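Side-chain contacts in protein translation elongation factor 1A (Methanosarcina mazei, PDB 3WND), which binds cysteinyl-tRNA(Cys) in its GTP-bound form and is probably a translation elongation factor related to SelB, EF-Tu and aIF2 gamma: residues F112-I117 with E182-E187; G59-F64 with Q240-D245; S36-L41 with T51-D56. All coordinates share one frame; numbering follows the deposited sequence.

Interaction 1 (F112-I117 with E182-E187)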
loop_
_atom_site.group_PDB
_atom_site.type_symbol
_atom_site.label_atom_id
_atom_site.label_comp_id
_atom_site.label_asym_id
_atom_site.label_seq_id
_atom_site.Cartn_x
_atom_site.Cartn_y
_atom_site.Cartn_z
ATOM N N PHE A 112 4.546 3.043 8.236
ATOM C CA PHE A 112 3.154 2.816 8.016
ATOM C C PHE A 112 2.526 3.015 9.369
ATOM O O PHE A 112 2.700 2.197 10.283
ATOM C CB PHE A 112 2.903 1.391 7.505
ATOM C CG PHE A 112 1.604 1.278 6.765
ATOM C CD1 PHE A 112 1.568 1.359 5.371
ATOM C CD2 PHE A 112 0.399 1.222 7.472
ATOM C CE1 PHE A 112 0.351 1.335 4.727
ATOM C CE2 PHE A 112 -0.835 1.215 6.806
ATOM C CZ PHE A 112 -0.844 1.242 5.438
ATOM N N LYS A 113 1.706 4.042 9.458
ATOM C CA LYS A 113 1.236 4.437 10.799
ATOM C C LYS A 113 0.141 3.553 11.422
ATOM O O LYS A 113 0.265 3.061 12.594
ATOM C CB LYS A 113 1.052 5.973 10.964
ATOM C CG LYS A 113 2.400 6.816 10.923
ATOM C CD LYS A 113 3.255 6.602 12.213
ATOM C CE LYS A 113 4.564 7.385 12.171
ATOM N NZ LYS A 113 4.434 8.900 12.143
ATOM N N HIS A 114 -0.833 3.191 10.612
ATOM C CA HIS A 114 -2.107 2.745 11.182
ATOM C C HIS A 114 -2.249 1.287 10.829
ATOM O O HIS A 114 -2.212 0.899 9.651
ATOM C CB HIS A 114 -3.189 3.487 10.424
ATOM C CG HIS A 114 -3.190 4.914 10.701
ATOM N ND1 HIS A 114 -3.592 5.383 11.926
ATOM C CD2 HIS A 114 -2.921 6.003 9.920
ATOM C CE1 HIS A 114 -3.537 6.719 11.941
ATOM N NE2 HIS A 114 -3.144 7.124 10.704
ATOM N N GLY A 115 -2.383 0.440 11.838
ATOM C CA GLY A 115 -2.528 -0.999 11.601
ATOM C C GLY A 115 -3.057 -1.736 12.828
ATOM O O GLY A 115 -3.315 -1.137 13.930
ATOM N N ILE A 116 -3.241 -3.032 12.578
ATOM C CA ILE A 116 -3.792 -3.985 13.535
ATOM C C ILE A 116 -3.096 -5.316 13.218
ATOM O O ILE A 116 -2.800 -5.609 12.065
ATOM C CB ILE A 116 -5.314 -4.205 13.334
ATOM C CG1 ILE A 116 -5.996 -2.857 13.322
ATOM C CG2 ILE A 116 -5.880 -5.139 14.456
ATOM C CD1 ILE A 116 -7.484 -2.930 12.818
ATOM N N ILE A 117 -2.749 -6.052 14.294
ATOM C CA ILE A 117 -2.295 -7.422 14.158
ATOM C C ILE A 117 -3.443 -8.361 14.315
ATOM O O ILE A 117 -4.051 -8.348 15.434
ATOM C CB ILE A 117 -1.097 -7.739 15.096
ATOM C CG1 ILE A 117 0.102 -6.833 14.670
ATOM C CG2 ILE A 117 -0.686 -9.203 14.987
ATOM C CD1 ILE A 117 1.348 -6.932 15.541
ATOM N N GLU A 182 -9.791 9.349 8.229
ATOM C CA GLU A 182 -10.656 10.247 7.490
ATOM C C GLU A 182 -10.256 11.741 7.823
ATOM O O GLU A 182 -10.242 12.566 6.911
ATOM C CB GLU A 182 -12.140 10.002 7.788
ATOM C CG GLU A 182 -12.625 8.771 6.989
ATOM C CD GLU A 182 -13.859 8.131 7.654
ATOM O OE1 GLU A 182 -14.387 8.662 8.713
ATOM O OE2 GLU A 182 -14.275 7.071 7.108
ATOM N N ALA A 183 -9.898 12.039 9.067
ATOM C CA ALA A 183 -9.502 13.398 9.399
ATOM C C ALA A 183 -8.160 13.731 8.792
ATOM O O ALA A 183 -7.966 14.825 8.244
ATOM C CB ALA A 183 -9.422 13.587 10.897
ATOM N N GLU A 184 -7.231 12.777 8.861
ATOM C CA GLU A 184 -5.908 12.973 8.247
ATOM C C GLU A 184 -6.054 13.173 6.774
ATOM O O GLU A 184 -5.415 14.084 6.204
ATOM C CB GLU A 184 -4.949 11.795 8.535
ATOM C CG GLU A 184 -4.711 11.705 10.019
ATOM C CD GLU A 184 -3.817 10.549 10.423
ATOM O OE1 GLU A 184 -3.387 9.773 9.527
ATOM O OE2 GLU A 184 -3.527 10.491 11.684
ATOM N N ASN A 185 -6.882 12.340 6.130
ATOM C CA ASN A 185 -7.009 12.537 4.654
ATOM C C ASN A 185 -7.695 13.853 4.307
ATOM O O ASN A 185 -7.351 14.513 3.324
ATOM C CB ASN A 185 -7.794 11.373 4.002
ATOM C CG ASN A 185 -6.885 10.161 3.679
ATOM O OD1 ASN A 185 -5.652 10.302 3.497
ATOM N ND2 ASN A 185 -7.452 8.968 3.651
ATOM N N ALA A 186 -8.691 14.232 5.107
ATOM C CA ALA A 186 -9.380 15.522 4.864
ATOM C C ALA A 186 -8.369 16.681 4.870
ATOM O O ALA A 186 -8.555 17.679 4.088
ATOM C CB ALA A 186 -10.485 15.732 5.893
ATOM N N GLU A 187 -7.334 16.585 5.717
ATOM C CA GLU A 187 -6.354 17.693 5.750
ATOM C C GLU A 187 -5.654 17.832 4.403
ATOM O O GLU A 187 -5.204 18.918 4.074
ATOM C CB GLU A 187 -5.307 17.507 6.847
ATOM C CG GLU A 187 -5.906 17.551 8.243
ATOM C CD GLU A 187 -4.858 17.345 9.291
ATOM O OE1 GLU A 187 -3.668 17.643 9.128
ATOM O OE2 GLU A 187 -5.269 16.944 10.407
#
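The imidazole of His-114 meets the carboxylate of Glu-184 at its edge: OE1 lies close to the ring plane, in front of NE2, while CB of Lys-113 sits above one ring face, nearer the rim than the centre. The two flat groups are neither coplanar nor perpendicular, their planes being 45° apart. NE2 of His-114 donates to OE1 of Glu-184 over 2.9 Å, with an N-H...O angle of 160°. OE1 takes this hydrogen on its syn side, but the donor stands 33° out of the carboxylate plane, so the bond is well aimed from the ring and tilted at the acid. The second oxygen, OE2, stays 3.5 Å from NE2 of His-114, and one oxygen does the bonding. The side chains reach toward each other from opposite directions, from backbones whose CA atoms, of His-114 and Glu-184, are 11.3 Å apart. Glu-184 bridges its share by an extended chain: CG stands beside the backbone N, and the carbons beyond it run straight to the carboxylate. The acid is at the surface, whereas the imidazole is partly covered, its side chain also packing on Val-177 and Ile-181 of the same helix. The nearby carboxylate would be expected to stabilise a protonated imidazole and raise its pKa somewhat. The backbone of His-114 is hydrogen-bonded to Ala-87 of strand 86-91, and Lys-113 O accepts from NE1 of Trp-149. This is a histidine-carboxylate hydrogen bond away from the nucleotide site. It joins the lead-in to strand 115-119 to the last turns of helix 167-187, a surface bond where a helix packs beside the sheet of the alpha/beta G domain found in translational GTPases.

Interaction 2 (G59-F64 with Q240-D245)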
loop_
_atom_site.group_PDB
_atom_site.type_symbol
_atom_site.label_atom_id
_atom_site.label_comp_id
_atom_site.label_asym_id
_atom_site.label_seq_id
_atom_site.Cartn_x
_atom_site.Cartn_y
_atom_site.Cartn_z
ATOM N N GLY A 59 -21.522 0.957 6.040
ATOM C CA GLY A 59 -21.309 2.355 6.571
ATOM C C GLY A 59 -20.201 3.064 5.802
ATOM O O GLY A 59 -20.356 4.243 5.345
ATOM N N ARG A 60 -19.047 2.403 5.703
ATOM C CA ARG A 60 -17.889 3.003 4.931
ATOM C C ARG A 60 -17.756 2.301 3.692
ATOM O O ARG A 60 -18.035 1.088 3.623
ATOM C CB ARG A 60 -16.580 2.869 5.724
ATOM C CG ARG A 60 -16.538 3.679 6.971
ATOM C CD ARG A 60 -15.123 3.714 7.598
ATOM N NE ARG A 60 -15.080 4.999 8.316
ATOM C CZ ARG A 60 -15.672 5.227 9.496
ATOM N NH1 ARG A 60 -16.246 4.222 10.176
ATOM N NH2 ARG A 60 -15.602 6.452 10.032
ATOM N N ASN A 61 -17.309 3.007 2.672
ATOM C CA ASN A 61 -16.883 2.393 1.457
ATOM C C ASN A 61 -15.558 1.776 1.831
ATOM O O ASN A 61 -14.560 2.448 1.993
ATOM C CB ASN A 61 -16.761 3.474 0.412
ATOM C CG ASN A 61 -18.110 3.985 -0.057
ATOM O OD1 ASN A 61 -19.117 3.332 0.178
ATOM N ND2 ASN A 61 -18.123 5.144 -0.782
ATOM N N MET A 62 -15.574 0.484 2.134
ATOM C CA MET A 62 -14.331 -0.222 2.579
ATOM C C MET A 62 -13.841 -1.029 1.415
ATOM O O MET A 62 -14.655 -1.677 0.667
ATOM C CB MET A 62 -14.603 -1.145 3.750
ATOM C CG MET A 62 -15.018 -0.424 4.959
ATOM S SD MET A 62 -14.296 -1.293 6.347
ATOM C CE MET A 62 -14.571 -0.029 7.605
ATOM N N VAL A 63 -12.540 -0.988 1.186
ATOM C CA VAL A 63 -11.915 -1.869 0.236
ATOM C C VAL A 63 -10.810 -2.590 1.005
ATOM O O VAL A 63 -9.958 -1.933 1.655
ATOM C CB VAL A 63 -11.338 -1.124 -0.970
ATOM C CG1 VAL A 63 -10.619 -2.079 -1.938
ATOM C CG2 VAL A 63 -12.485 -0.317 -1.624
ATOM N N PHE A 64 -10.875 -3.931 0.958
ATOM C CA PHE A 64 -9.799 -4.774 1.570
ATOM C C PHE A 64 -8.973 -5.362 0.479
ATOM O O PHE A 64 -9.465 -6.030 -0.397
ATOM C CB PHE A 64 -10.413 -5.895 2.440
ATOM C CG PHE A 64 -11.314 -5.387 3.477
ATOM C CD1 PHE A 64 -12.678 -5.264 3.232
ATOM C CD2 PHE A 64 -10.807 -5.045 4.699
ATOM C CE1 PHE A 64 -13.495 -4.734 4.217
ATOM C CE2 PHE A 64 -11.651 -4.584 5.713
ATOM C CZ PHE A 64 -13.015 -4.432 5.453
ATOM N N GLN A 240 -16.190 7.217 -10.753
ATOM C CA GLN A 240 -17.152 6.310 -10.092
ATOM C C GLN A 240 -16.550 5.896 -8.724
ATOM O O GLN A 240 -15.330 5.671 -8.637
ATOM C CB GLN A 240 -17.355 5.020 -10.969
ATOM C CG GLN A 240 -18.139 5.278 -12.212
ATOM C CD GLN A 240 -17.403 5.971 -13.391
ATOM O OE1 GLN A 240 -17.960 6.919 -13.916
ATOM N NE2 GLN A 240 -16.199 5.486 -13.849
ATOM N N SER A 241 -17.379 5.806 -7.687
ATOM C CA SER A 241 -16.938 5.176 -6.437
ATOM C C SER A 241 -17.965 4.148 -6.046
ATOM O O SER A 241 -19.159 4.508 -5.963
ATOM C CB SER A 241 -16.574 6.177 -5.293
ATOM O OG SER A 241 -15.516 5.613 -4.426
ATOM N N HIS A 242 -17.494 2.897 -5.792
ATOM C CA HIS A 242 -18.413 1.779 -5.379
ATOM C C HIS A 242 -19.659 1.883 -6.223
ATOM O O HIS A 242 -20.783 1.922 -5.709
ATOM C CB HIS A 242 -18.681 1.823 -3.859
ATOM C CG HIS A 242 -17.426 1.533 -3.061
ATOM N ND1 HIS A 242 -17.088 0.242 -2.675
ATOM C CD2 HIS A 242 -16.362 2.354 -2.675
ATOM C CE1 HIS A 242 -15.930 0.277 -1.969
ATOM N NE2 HIS A 242 -15.466 1.568 -1.974
ATOM N N ASP A 243 -19.433 1.873 -7.540
ATOM C CA ASP A 243 -20.504 1.672 -8.540
ATOM C C ASP A 243 -21.368 2.894 -8.917
ATOM O O ASP A 243 -22.277 2.784 -9.762
ATOM C CB ASP A 243 -21.387 0.446 -8.127
ATOM C CG ASP A 243 -20.525 -0.833 -7.898
ATOM O OD1 ASP A 243 -19.809 -1.129 -8.844
ATOM O OD2 ASP A 243 -20.534 -1.515 -6.807
ATOM N N VAL A 244 -21.043 4.089 -8.385
ATOM C CA VAL A 244 -21.927 5.244 -8.533
ATOM C C VAL A 244 -21.056 6.423 -9.002
ATOM O O VAL A 244 -19.973 6.631 -8.421
ATOM C CB VAL A 244 -22.591 5.593 -7.157
ATOM C CG1 VAL A 244 -23.486 6.789 -7.342
ATOM C CG2 VAL A 244 -23.449 4.439 -6.632
ATOM N N ASP A 245 -21.494 7.153 -10.045
ATOM C CA ASP A 245 -20.763 8.328 -10.512
ATOM C C ASP A 245 -20.814 9.433 -9.472
ATOM O O ASP A 245 -21.886 9.672 -8.869
ATOM C CB ASP A 245 -21.361 8.906 -11.796
ATOM C CG ASP A 245 -21.045 8.096 -13.025
ATOM O OD1 ASP A 245 -20.362 7.023 -12.900
ATOM O OD2 ASP A 245 -21.515 8.546 -14.116
HETATM O O HOH W 1 -12.818 2.689 -0.137
#
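Leading to His-242, which lies against Asn-61 and Val-63, the segment 240-245 starts as the end of strand 232-241. Ser-241 opens a type I' turn that closes at Val-244: Ser-241 N donates to Val-244 O over 2.8 Å, and Val-244 N returns a bond to Ser-241 O. OG of Ser-241 is hydrogen-bonded to Arg-254 O, at the start of the antiparallel neighbour strand 254-260. His-242 comes next, with the positive phi that such a turn demands, and at this apex its imidazole reaches out to strand 61-66. There the ring and the amide of Asn-61 slide past each other in opposite directions, stacked with their planes 29° apart. CB of Asn-61 comes to 3.3 Å from CD2 of His-242, and CA of Asn-61 lies over the same ring, offset toward the rim. CG2 of Val-63 meets CE1 of His-242 at 3.5 Å, approaching obliquely, while Met-62 O stands at the ring edge, also 3.5 Å from CE1 of His-242. In the ring plane, water 1 makes a weak 3.4 Å bond with NE2 of His-242. The same water donates to Asn-61 O over 2.8 Å. Asp-243 is the second central residue of the turn, and from Val-244 the chain returns along strand 244-246. Asp-56 touches the side chains of both Asn-61 and His-242. The result is a small, partly buried junction between the G domain and a hairpin of the following beta barrel. Chemically, the contact is mostly van der Waals packing of a heteroaromatic ring on the CB and amide of Asn-61 and a valine methyl, with one water linking Asn-61 O to NE2 of His-242, weakly on the histidine side.

Interaction 3 (S36-L41 with T51-D56)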
loop_
_atom_site.group_PDB
_atom_site.type_symbol
_atom_site.label_atom_id
_atom_site.label_comp_id
_atom_site.label_asym_id
_atom_site.label_seq_id
_atom_site.Cartn_x
_atom_site.Cartn_y
_atom_site.Cartn_z
ATOM N N SER A 36 -8.750 -15.898 3.597
ATOM C CA SER A 36 -10.044 -16.179 4.157
ATOM C C SER A 36 -10.567 -15.013 4.919
ATOM O O SER A 36 -11.761 -14.774 4.936
ATOM C CB SER A 36 -9.887 -17.380 5.111
ATOM O OG SER A 36 -9.605 -18.511 4.313
ATOM N N LEU A 37 -9.656 -14.243 5.525
ATOM C CA LEU A 37 -10.161 -13.073 6.307
ATOM C C LEU A 37 -10.714 -12.008 5.296
ATOM O O LEU A 37 -11.826 -11.461 5.515
ATOM C CB LEU A 37 -9.014 -12.501 7.164
ATOM C CG LEU A 37 -9.363 -11.198 7.966
ATOM C CD1 LEU A 37 -10.543 -11.413 8.845
ATOM C CD2 LEU A 37 -8.107 -10.650 8.686
ATOM N N ALA A 38 -9.860 -11.661 4.315
ATOM C CA ALA A 38 -10.219 -10.642 3.303
ATOM C C ALA A 38 -11.606 -11.082 2.696
ATOM O O ALA A 38 -12.543 -10.277 2.563
ATOM C CB ALA A 38 -9.141 -10.545 2.186
ATOM N N ALA A 39 -11.694 -12.367 2.287
ATOM C CA ALA A 39 -12.873 -12.884 1.568
ATOM C C ALA A 39 -14.160 -12.809 2.423
ATOM O O ALA A 39 -15.254 -12.735 1.875
ATOM C CB ALA A 39 -12.593 -14.323 1.098
ATOM N N ASN A 40 -14.019 -12.859 3.750
ATOM C CA ASN A 40 -15.169 -12.734 4.648
ATOM C C ASN A 40 -15.430 -11.333 5.111
ATOM O O ASN A 40 -16.404 -11.074 5.845
ATOM C CB ASN A 40 -14.951 -13.646 5.864
ATOM C CG ASN A 40 -15.271 -15.131 5.540
ATOM O OD1 ASN A 40 -16.427 -15.467 5.304
ATOM N ND2 ASN A 40 -14.278 -15.999 5.507
ATOM N N LEU A 41 -14.628 -10.367 4.607
ATOM C CA LEU A 41 -14.846 -8.959 4.972
ATOM C C LEU A 41 -15.493 -8.160 3.827
ATOM O O LEU A 41 -15.991 -7.044 4.074
ATOM C CB LEU A 41 -13.530 -8.268 5.348
ATOM C CG LEU A 41 -12.960 -8.750 6.681
ATOM C CD1 LEU A 41 -11.682 -8.077 6.950
ATOM C CD2 LEU A 41 -13.889 -8.512 7.864
ATOM N N THR A 51 -5.976 -8.767 -4.805
ATOM C CA THR A 51 -7.448 -8.864 -4.959
ATOM C C THR A 51 -8.198 -7.965 -4.017
ATOM O O THR A 51 -7.916 -7.925 -2.832
ATOM C CB THR A 51 -7.931 -10.358 -4.789
ATOM O OG1 THR A 51 -7.228 -11.214 -5.729
ATOM C CG2 THR A 51 -9.385 -10.515 -4.992
ATOM N N MET A 52 -9.155 -7.208 -4.581
ATOM C CA MET A 52 -9.935 -6.283 -3.821
ATOM C C MET A 52 -11.172 -6.998 -3.392
ATOM O O MET A 52 -11.773 -7.758 -4.182
ATOM C CB MET A 52 -10.494 -5.105 -4.595
ATOM C CG MET A 52 -9.633 -4.470 -5.653
ATOM S SD MET A 52 -7.891 -4.425 -5.251
ATOM C CE MET A 52 -7.796 -2.806 -4.601
ATOM N N TYR A 53 -11.561 -6.740 -2.171
ATOM C CA TYR A 53 -12.804 -7.220 -1.603
ATOM C C TYR A 53 -13.518 -5.988 -1.120
ATOM O O TYR A 53 -13.090 -5.309 -0.183
ATOM C CB TYR A 53 -12.588 -8.201 -0.424
ATOM C CG TYR A 53 -11.998 -9.507 -0.924
ATOM C CD1 TYR A 53 -10.629 -9.672 -1.053
ATOM C CD2 TYR A 53 -12.829 -10.580 -1.272
ATOM C CE1 TYR A 53 -10.071 -10.852 -1.585
ATOM C CE2 TYR A 53 -12.286 -11.783 -1.763
ATOM C CZ TYR A 53 -10.914 -11.914 -1.905
ATOM O OH TYR A 53 -10.309 -13.067 -2.346
ATOM N N ASN A 54 -14.566 -5.645 -1.864
ATOM C CA ASN A 54 -15.312 -4.430 -1.548
ATOM C C ASN A 54 -16.438 -4.624 -0.615
ATOM O O ASN A 54 -17.209 -5.629 -0.662
ATOM C CB ASN A 54 -15.845 -3.820 -2.851
ATOM C CG ASN A 54 -14.736 -3.601 -3.855
ATOM O OD1 ASN A 54 -13.803 -2.815 -3.593
ATOM N ND2 ASN A 54 -14.813 -4.262 -5.003
ATOM N N ASN A 55 -16.572 -3.665 0.287
ATOM C CA ASN A 55 -17.686 -3.700 1.157
ATOM C C ASN A 55 -18.204 -2.312 1.425
ATOM O O ASN A 55 -17.647 -1.594 2.258
ATOM C CB ASN A 55 -17.388 -4.425 2.437
ATOM C CG ASN A 55 -18.669 -4.820 3.156
ATOM O OD1 ASN A 55 -19.620 -4.039 3.213
ATOM N ND2 ASN A 55 -18.713 -6.030 3.684
ATOM N N ASP A 56 -19.252 -1.917 0.704
ATOM C CA ASP A 56 -19.855 -0.600 0.934
ATOM C C ASP A 56 -21.275 -0.793 1.553
ATOM O O ASP A 56 -22.122 0.109 1.562
ATOM C CB ASP A 56 -19.882 0.224 -0.373
ATOM C CG ASP A 56 -20.918 -0.273 -1.338
ATOM O OD1 ASP A 56 -21.443 -1.415 -1.121
ATOM O OD2 ASP A 56 -21.234 0.472 -2.297
#
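The amide nitrogen ND2 of Asn-55 has two acceptors: Leu-41 O across the contact, 2.9 Å away with an N-H...O angle of 150°, and OE2 of Glu-58. The donor stands above the carbonyl plane of Leu-41, 40° out of it, so the bond does not use a lone-pair direction. On the same amide, OD1 of Asn-55 accepts from Lys-57 N, as in an Asx turn, and bonds to both OD1 and ND2 fix the rotation of the amide. With CG anti to the backbone N (chi1 -163°), the amide is swung toward the chain leaving the helix. Two residues earlier, the Tyr-53 ring lies against the end of helix 34-39. The peptide link between Ala-38 and Ala-39 is laid over one face, with Ala-39 N above the ring centre. CA of Ala-39 makes a CH-pi contact, 4.0 Å from the Tyr-53 ring centroid. Methyl groups extend the grip: CB of Ala-38 meets CD1 of Tyr-53 at 3.7 Å, and CB of Ala-39 meets CE2 of Tyr-53 at 3.8 Å. The end of the helix is itself tied down, since Ser-36 O accepts both N and ND2 of Asn-40 from opposite faces of its plane. Ser-36 and Thr-35 are among the residues seen to bind GDP, which is absent from this model; the side chain of Tyr-53 is about 4 Å from that of Thr-35. Helix 34-39 thus rests on strand 51-55, which runs between strands 43-47 and 61-66, while Leu-37 and Leu-41 pack against helix 167-187.

From the N terminus, interaction 3 closes first: a short loop containing strand 43-47 joins helix 34-39 to strand 51-55. The chain then turns into strand 61-66, where interaction 2 opens a far larger loop that ends only at the 241-244 turn of the barrel. Interaction 1 is nested inside it, running from the residues leading into strand 115-119 to the end of helix 167-187; interaction 3 stands in series with both. Strands 51-55 and 61-66 are sheet neighbours, linking interactions 3 and 2 through probable backbone hydrogen bonds, and the Arg-60 to Glu-182 salt bridge couples interactions 2 and 1. Together they join sheet, helices and barrel.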